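Local coordinates for uncharacterized protein (Pyrococcus furiosus DSM 3638, PDB 3WZ2) that is a homolog of proteasome-assembly chaperones, known as PbaA, and probably acts in assembling or activating the archaeal proteasome, at residues G33-D45 with L198-L211. Residues are numbered along the deposited sequence; the frame is centred on the assembly and turned at random.
Sequences GHIAANFLAKELD and LNKMLGLNVSVEPL
Phe39 of helix 32-43 lays its ring under the first turn of helix 209-213, where CB of Leu211 stands over the ring in a CH-pi contact, 4.2 Å from the centroid and 9° off the normal. Leu211 CD2 covers the same face at 3.9 Å from Phe39 CD2, and CG of Glu43, one turn on, lies against the opposite face near the rim. At the ring edge sit Pro210 CB and, in the ring plane, Ser207 O, 3.5 Å from Phe39 CZ, while Phe39 CE2 meets Val206 CG1 at 3.8 Å. The ring reaches this turn because its first torsion (chi1 -175°) sets CG opposite the backbone N. Cutting Phe39 back to an alanine would probably open a gap beneath Leu211 and Pro210 and leave Val206 CG1 without its aromatic neighbour. Apolar packing continues along the helix: Val206 forks over it, CG1 reaching Glu43 CB at 3.9 Å and CG2 meeting Leu44 CD2 at 3.8 Å, while Ile35 CG2 touches Leu211 CD1. In this PAC2-family fold, helices 32-43 and 188-202 pack on the central sheet, Leu40 resting on Ile82 and Leu198 on Ile114, and the chain from Leu204 to Val208 crosses between them on the side away from the sheet, Leu204 CD1 meeting Leu44 CD1. Deeper in, Leu40 CD1 and Leu198 CD2 are modelled 3.3 Å apart, a doubtful value closer than usual van der Waals contact. No hydrogen bond joins the two segments; polar bonds instead shape the linker, Val206 N donating to Asn199 OD1 and Ser207 OG capping helix 209-213 by accepting from Glu209 N.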
loop_
_atom_site.group_PDB
_atom_site.type_symbol
_atom_site.label_atom_id
_atom_site.label_comp_id
_atom_site.label_asym_id
_atom_site.label_seq_id
_atom_site.Cartn_x
_atom_site.Cartn_y
_atom_site.Cartn_z
ATOM N N GLY B 33 -17.897 25.616 -5.228
ATOM C CA GLY B 33 -17.504 25.505 -6.638
ATOM C C GLY B 33 -18.318 24.476 -7.370
ATOM O O GLY B 33 -18.667 24.675 -8.546
ATOM N N HIS B 34 -18.605 23.372 -6.685
ATOM C CA HIS B 34 -19.430 22.287 -7.254
ATOM C C HIS B 34 -20.836 22.728 -7.630
ATOM O O HIS B 34 -21.312 22.514 -8.745
ATOM C CB HIS B 34 -19.504 21.162 -6.239
ATOM C CG HIS B 34 -20.298 19.995 -6.696
ATOM N ND1 HIS B 34 -19.781 19.032 -7.539
ATOM C CD2 HIS B 34 -21.571 19.611 -6.413
ATOM C CE1 HIS B 34 -20.715 18.133 -7.799
ATOM N NE2 HIS B 34 -21.799 18.444 -7.109
ATOM N N ILE B 35 -21.495 23.438 -6.716
ATOM C CA ILE B 35 -22.816 23.990 -7.038
ATOM C C ILE B 35 -22.721 25.007 -8.177
ATOM O O ILE B 35 -23.503 24.997 -9.129
ATOM C CB ILE B 35 -23.422 24.625 -5.759
ATOM C CG1 ILE B 35 -23.704 23.522 -4.739
ATOM C CG2 ILE B 35 -24.698 25.349 -6.088
ATOM C CD1 ILE B 35 -23.843 23.994 -3.308
ATOM N N ALA B 36 -21.766 25.921 -8.079
ATOM C CA ALA B 36 -21.649 26.964 -9.091
ATOM C C ALA B 36 -21.440 26.362 -10.484
ATOM O O ALA B 36 -22.040 26.787 -11.466
ATOM C CB ALA B 36 -20.505 27.884 -8.735
ATOM N N ALA B 37 -20.553 25.386 -10.580
ATOM C CA ALA B 37 -20.168 24.866 -11.892
ATOM C C ALA B 37 -21.266 24.040 -12.507
ATOM O O ALA B 37 -21.479 24.117 -13.723
ATOM C CB ALA B 37 -18.888 24.045 -11.785
ATOM N N ASN B 38 -21.938 23.253 -11.683
ATOM C CA ASN B 38 -23.121 22.503 -12.137
ATOM C C ASN B 38 -24.245 23.409 -12.582
ATOM O O ASN B 38 -24.809 23.220 -13.660
ATOM C CB ASN B 38 -23.616 21.551 -11.068
ATOM C CG ASN B 38 -22.826 20.248 -11.047
ATOM O OD1 ASN B 38 -23.088 19.350 -11.848
ATOM N ND2 ASN B 38 -21.820 20.157 -10.164
ATOM N N PHE B 39 -24.494 24.461 -11.813
ATOM C CA PHE B 39 -25.464 25.447 -12.228
ATOM C C PHE B 39 -25.092 26.057 -13.560
ATOM O O PHE B 39 -25.909 26.137 -14.462
ATOM C CB PHE B 39 -25.595 26.532 -11.182
ATOM C CG PHE B 39 -26.666 27.524 -11.498
ATOM C CD1 PHE B 39 -27.992 27.105 -11.569
ATOM C CD2 PHE B 39 -26.372 28.848 -11.710
ATOM C CE1 PHE B 39 -28.985 27.988 -11.849
ATOM C CE2 PHE B 39 -27.377 29.747 -12.008
ATOM C CZ PHE B 39 -28.690 29.310 -12.073
ATOM N N LEU B 40 -23.852 26.517 -13.715
ATOM C CA LEU B 40 -23.497 27.136 -14.978
ATOM C C LEU B 40 -23.599 26.226 -16.160
ATOM O O LEU B 40 -23.925 26.682 -17.251
ATOM C CB LEU B 40 -22.095 27.695 -14.956
ATOM C CG LEU B 40 -21.942 28.992 -14.187
ATOM C CD1 LEU B 40 -20.508 29.171 -13.733
ATOM C CD2 LEU B 40 -22.371 30.145 -15.068
ATOM N N ALA B 41 -23.228 24.969 -15.995
ATOM C CA ALA B 41 -23.221 24.070 -17.130
ATOM C C ALA B 41 -24.649 23.853 -17.627
ATOM O O ALA B 41 -24.890 23.793 -18.828
ATOM C CB ALA B 41 -22.606 22.753 -16.738
ATOM N N LYS B 42 -25.577 23.750 -16.679
ATOM C CA LYS B 42 -26.996 23.598 -16.985
ATOM C C LYS B 42 -27.595 24.876 -17.555
ATOM O O LYS B 42 -28.242 24.834 -18.590
ATOM C CB LYS B 42 -27.751 23.152 -15.742
ATOM C CG LYS B 42 -29.259 23.090 -15.915
ATOM C CD LYS B 42 -29.948 22.647 -14.628
ATOM C CE LYS B 42 -29.975 21.122 -14.572
ATOM N NZ LYS B 42 -30.298 20.595 -13.217
ATOM N N GLU B 43 -27.311 26.028 -16.953
ATOM C CA GLU B 43 -27.893 27.282 -17.431
ATOM C C GLU B 43 -27.394 27.723 -18.791
ATOM O O GLU B 43 -28.118 28.391 -19.527
ATOM C CB GLU B 43 -27.624 28.435 -16.471
ATOM C CG GLU B 43 -28.478 28.435 -15.240
ATOM C CD GLU B 43 -29.976 28.305 -15.513
ATOM O OE1 GLU B 43 -30.583 29.317 -15.922
ATOM O OE2 GLU B 43 -30.536 27.197 -15.304
ATOM N N LEU B 44 -26.143 27.422 -19.115
ATOM C CA LEU B 44 -25.606 27.734 -20.432
ATOM C C LEU B 44 -25.859 26.619 -21.448
ATOM O O LEU B 44 -25.310 26.669 -22.547
ATOM C CB LEU B 44 -24.094 28.004 -20.349
ATOM C CG LEU B 44 -23.718 29.272 -19.565
ATOM C CD1 LEU B 44 -22.255 29.311 -19.205
ATOM C CD2 LEU B 44 -24.090 30.527 -20.366
ATOM N N ASP B 45 -26.638 25.605 -21.071
ATOM C CA ASP B 45 -27.061 24.566 -22.001
ATOM C C ASP B 45 -25.868 23.844 -22.629
ATOM O O ASP B 45 -25.820 23.622 -23.832
ATOM C CB ASP B 45 -27.963 25.166 -23.093
ATOM C CG ASP B 45 -28.747 24.100 -23.875
ATOM O OD1 ASP B 45 -29.221 23.117 -23.257
ATOM O OD2 ASP B 45 -28.846 24.248 -25.114
ATOM N N LEU B 198 -18.425 35.642 -11.668
ATOM C CA LEU B 198 -18.005 35.015 -12.910
ATOM C C LEU B 198 -18.731 35.542 -14.142
ATOM O O LEU B 198 -18.150 35.732 -15.215
ATOM C CB LEU B 198 -18.179 33.500 -12.829
ATOM C CG LEU B 198 -17.532 32.748 -14.008
ATOM C CD1 LEU B 198 -16.031 32.783 -13.903
ATOM C CD2 LEU B 198 -18.018 31.322 -13.997
ATOM N N ASN B 199 -20.021 35.724 -14.009
ATOM C CA ASN B 199 -20.813 36.396 -15.015
ATOM C C ASN B 199 -20.266 37.731 -15.454
ATOM O O ASN B 199 -20.191 38.038 -16.635
ATOM C CB ASN B 199 -22.190 36.652 -14.447
ATOM C CG ASN B 199 -23.218 36.668 -15.519
ATOM O OD1 ASN B 199 -23.318 35.685 -16.220
ATOM N ND2 ASN B 199 -23.961 37.749 -15.685
ATOM N N LYS B 200 -19.876 38.538 -14.497
ATOM C CA LYS B 200 -19.261 39.827 -14.806
ATOM C C LYS B 200 -17.934 39.694 -15.486
ATOM O O LYS B 200 -17.622 40.432 -16.391
ATOM C CB LYS B 200 -19.063 40.600 -13.513
ATOM C CG LYS B 200 -20.422 41.170 -13.168
ATOM C CD LYS B 200 -20.624 41.459 -11.735
ATOM C CE LYS B 200 -22.029 42.032 -11.490
ATOM N NZ LYS B 200 -22.157 42.590 -10.137
ATOM N N MET B 201 -17.130 38.783 -14.984
ATOM C CA MET B 201 -15.787 38.563 -15.508
ATOM C C MET B 201 -15.859 38.096 -16.963
ATOM O O MET B 201 -15.017 38.449 -17.748
ATOM C CB MET B 201 -15.076 37.539 -14.609
ATOM C CG MET B 201 -13.727 37.024 -15.045
ATOM S SD MET B 201 -12.920 36.117 -13.673
ATOM C CE MET B 201 -11.284 35.995 -14.390
ATOM N N LEU B 202 -16.803 37.229 -17.305
ATOM C CA LEU B 202 -16.795 36.633 -18.620
ATOM C C LEU B 202 -17.852 37.236 -19.546
ATOM O O LEU B 202 -17.967 36.826 -20.686
ATOM C CB LEU B 202 -17.038 35.130 -18.508
ATOM C CG LEU B 202 -15.963 34.405 -17.740
ATOM C CD1 LEU B 202 -16.249 32.919 -17.785
ATOM C CD2 LEU B 202 -14.590 34.700 -18.320
ATOM N N GLY B 203 -18.632 38.192 -19.042
ATOM C CA GLY B 203 -19.668 38.853 -19.844
ATOM C C GLY B 203 -20.738 37.878 -20.234
ATOM O O GLY B 203 -21.135 37.805 -21.390
ATOM N N LEU B 204 -21.178 37.089 -19.275
ATOM C CA LEU B 204 -22.274 36.187 -19.532
ATOM C C LEU B 204 -23.594 36.786 -19.098
ATOM O O LEU B 204 -23.644 37.893 -18.521
ATOM C CB LEU B 204 -22.001 34.847 -18.876
ATOM C CG LEU B 204 -20.705 34.196 -19.328
ATOM C CD1 LEU B 204 -20.459 32.920 -18.540
ATOM C CD2 LEU B 204 -20.759 33.957 -20.833
ATOM N N ASN B 205 -24.671 36.100 -19.448
ATOM C CA ASN B 205 -25.992 36.573 -19.080
ATOM C C ASN B 205 -26.710 35.533 -18.250
ATOM O O ASN B 205 -27.847 35.201 -18.562
ATOM C CB ASN B 205 -26.800 36.948 -20.338
ATOM C CG ASN B 205 -26.177 38.111 -21.094
ATOM O OD1 ASN B 205 -25.449 37.912 -22.063
ATOM N ND2 ASN B 205 -26.455 39.332 -20.643
ATOM N N VAL B 206 -26.058 35.035 -17.194
ATOM C CA VAL B 206 -26.694 34.104 -16.274
ATOM C C VAL B 206 -27.265 34.726 -15.007
ATOM O O VAL B 206 -26.556 35.260 -14.164
ATOM C CB VAL B 206 -25.748 32.938 -15.892
ATOM C CG1 VAL B 206 -26.482 31.863 -15.089
ATOM C CG2 VAL B 206 -25.217 32.323 -17.163
ATOM N N SER B 207 -28.561 34.556 -14.834
ATOM C CA SER B 207 -29.226 34.925 -13.603
ATOM C C SER B 207 -29.005 33.834 -12.545
ATOM O O SER B 207 -29.150 32.653 -12.822
ATOM C CB SER B 207 -30.739 35.079 -13.865
ATOM O OG SER B 207 -31.449 35.252 -12.640
ATOM N N VAL B 208 -28.735 34.239 -11.329
ATOM C CA VAL B 208 -28.675 33.296 -10.212
ATOM C C VAL B 208 -29.995 33.067 -9.477
ATOM O O VAL B 208 -30.027 32.287 -8.504
ATOM C CB VAL B 208 -27.583 33.658 -9.169
ATOM C CG1 VAL B 208 -26.233 33.685 -9.852
ATOM C CG2 VAL B 208 -27.874 34.962 -8.465
ATOM N N GLU B 209 -31.076 33.698 -9.932
ATOM C CA GLU B 209 -32.356 33.561 -9.246
ATOM C C GLU B 209 -32.848 32.124 -9.141
ATOM O O GLU B 209 -33.299 31.703 -8.073
ATOM C CB GLU B 209 -33.419 34.473 -9.866
ATOM C CG GLU B 209 -33.179 35.961 -9.609
ATOM C CD GLU B 209 -33.299 36.352 -8.134
ATOM O OE1 GLU B 209 -34.276 35.910 -7.475
ATOM O OE2 GLU B 209 -32.429 37.108 -7.627
ATOM N N PRO B 210 -32.712 31.332 -10.210
ATOM C CA PRO B 210 -33.081 29.917 -10.070
ATOM C C PRO B 210 -32.272 29.110 -9.019
ATOM O O PRO B 210 -32.787 28.179 -8.384
ATOM C CB PRO B 210 -32.872 29.350 -11.482
ATOM C CG PRO B 210 -32.867 30.526 -12.379
ATOM C CD PRO B 210 -32.282 31.651 -11.583
ATOM N N LEU B 211 -31.033 29.519 -8.788
ATOM C CA LEU B 211 -30.192 28.917 -7.743
ATOM C C LEU B 211 -30.667 29.304 -6.360
ATOM O O LEU B 211 -30.706 28.466 -5.448
ATOM C CB LEU B 211 -28.746 29.422 -7.883
ATOM C CG LEU B 211 -27.577 28.631 -7.327
ATOM C CD1 LEU B 211 -27.841 27.151 -7.461
ATOM C CD2 LEU B 211 -26.167 28.997 -7.831
#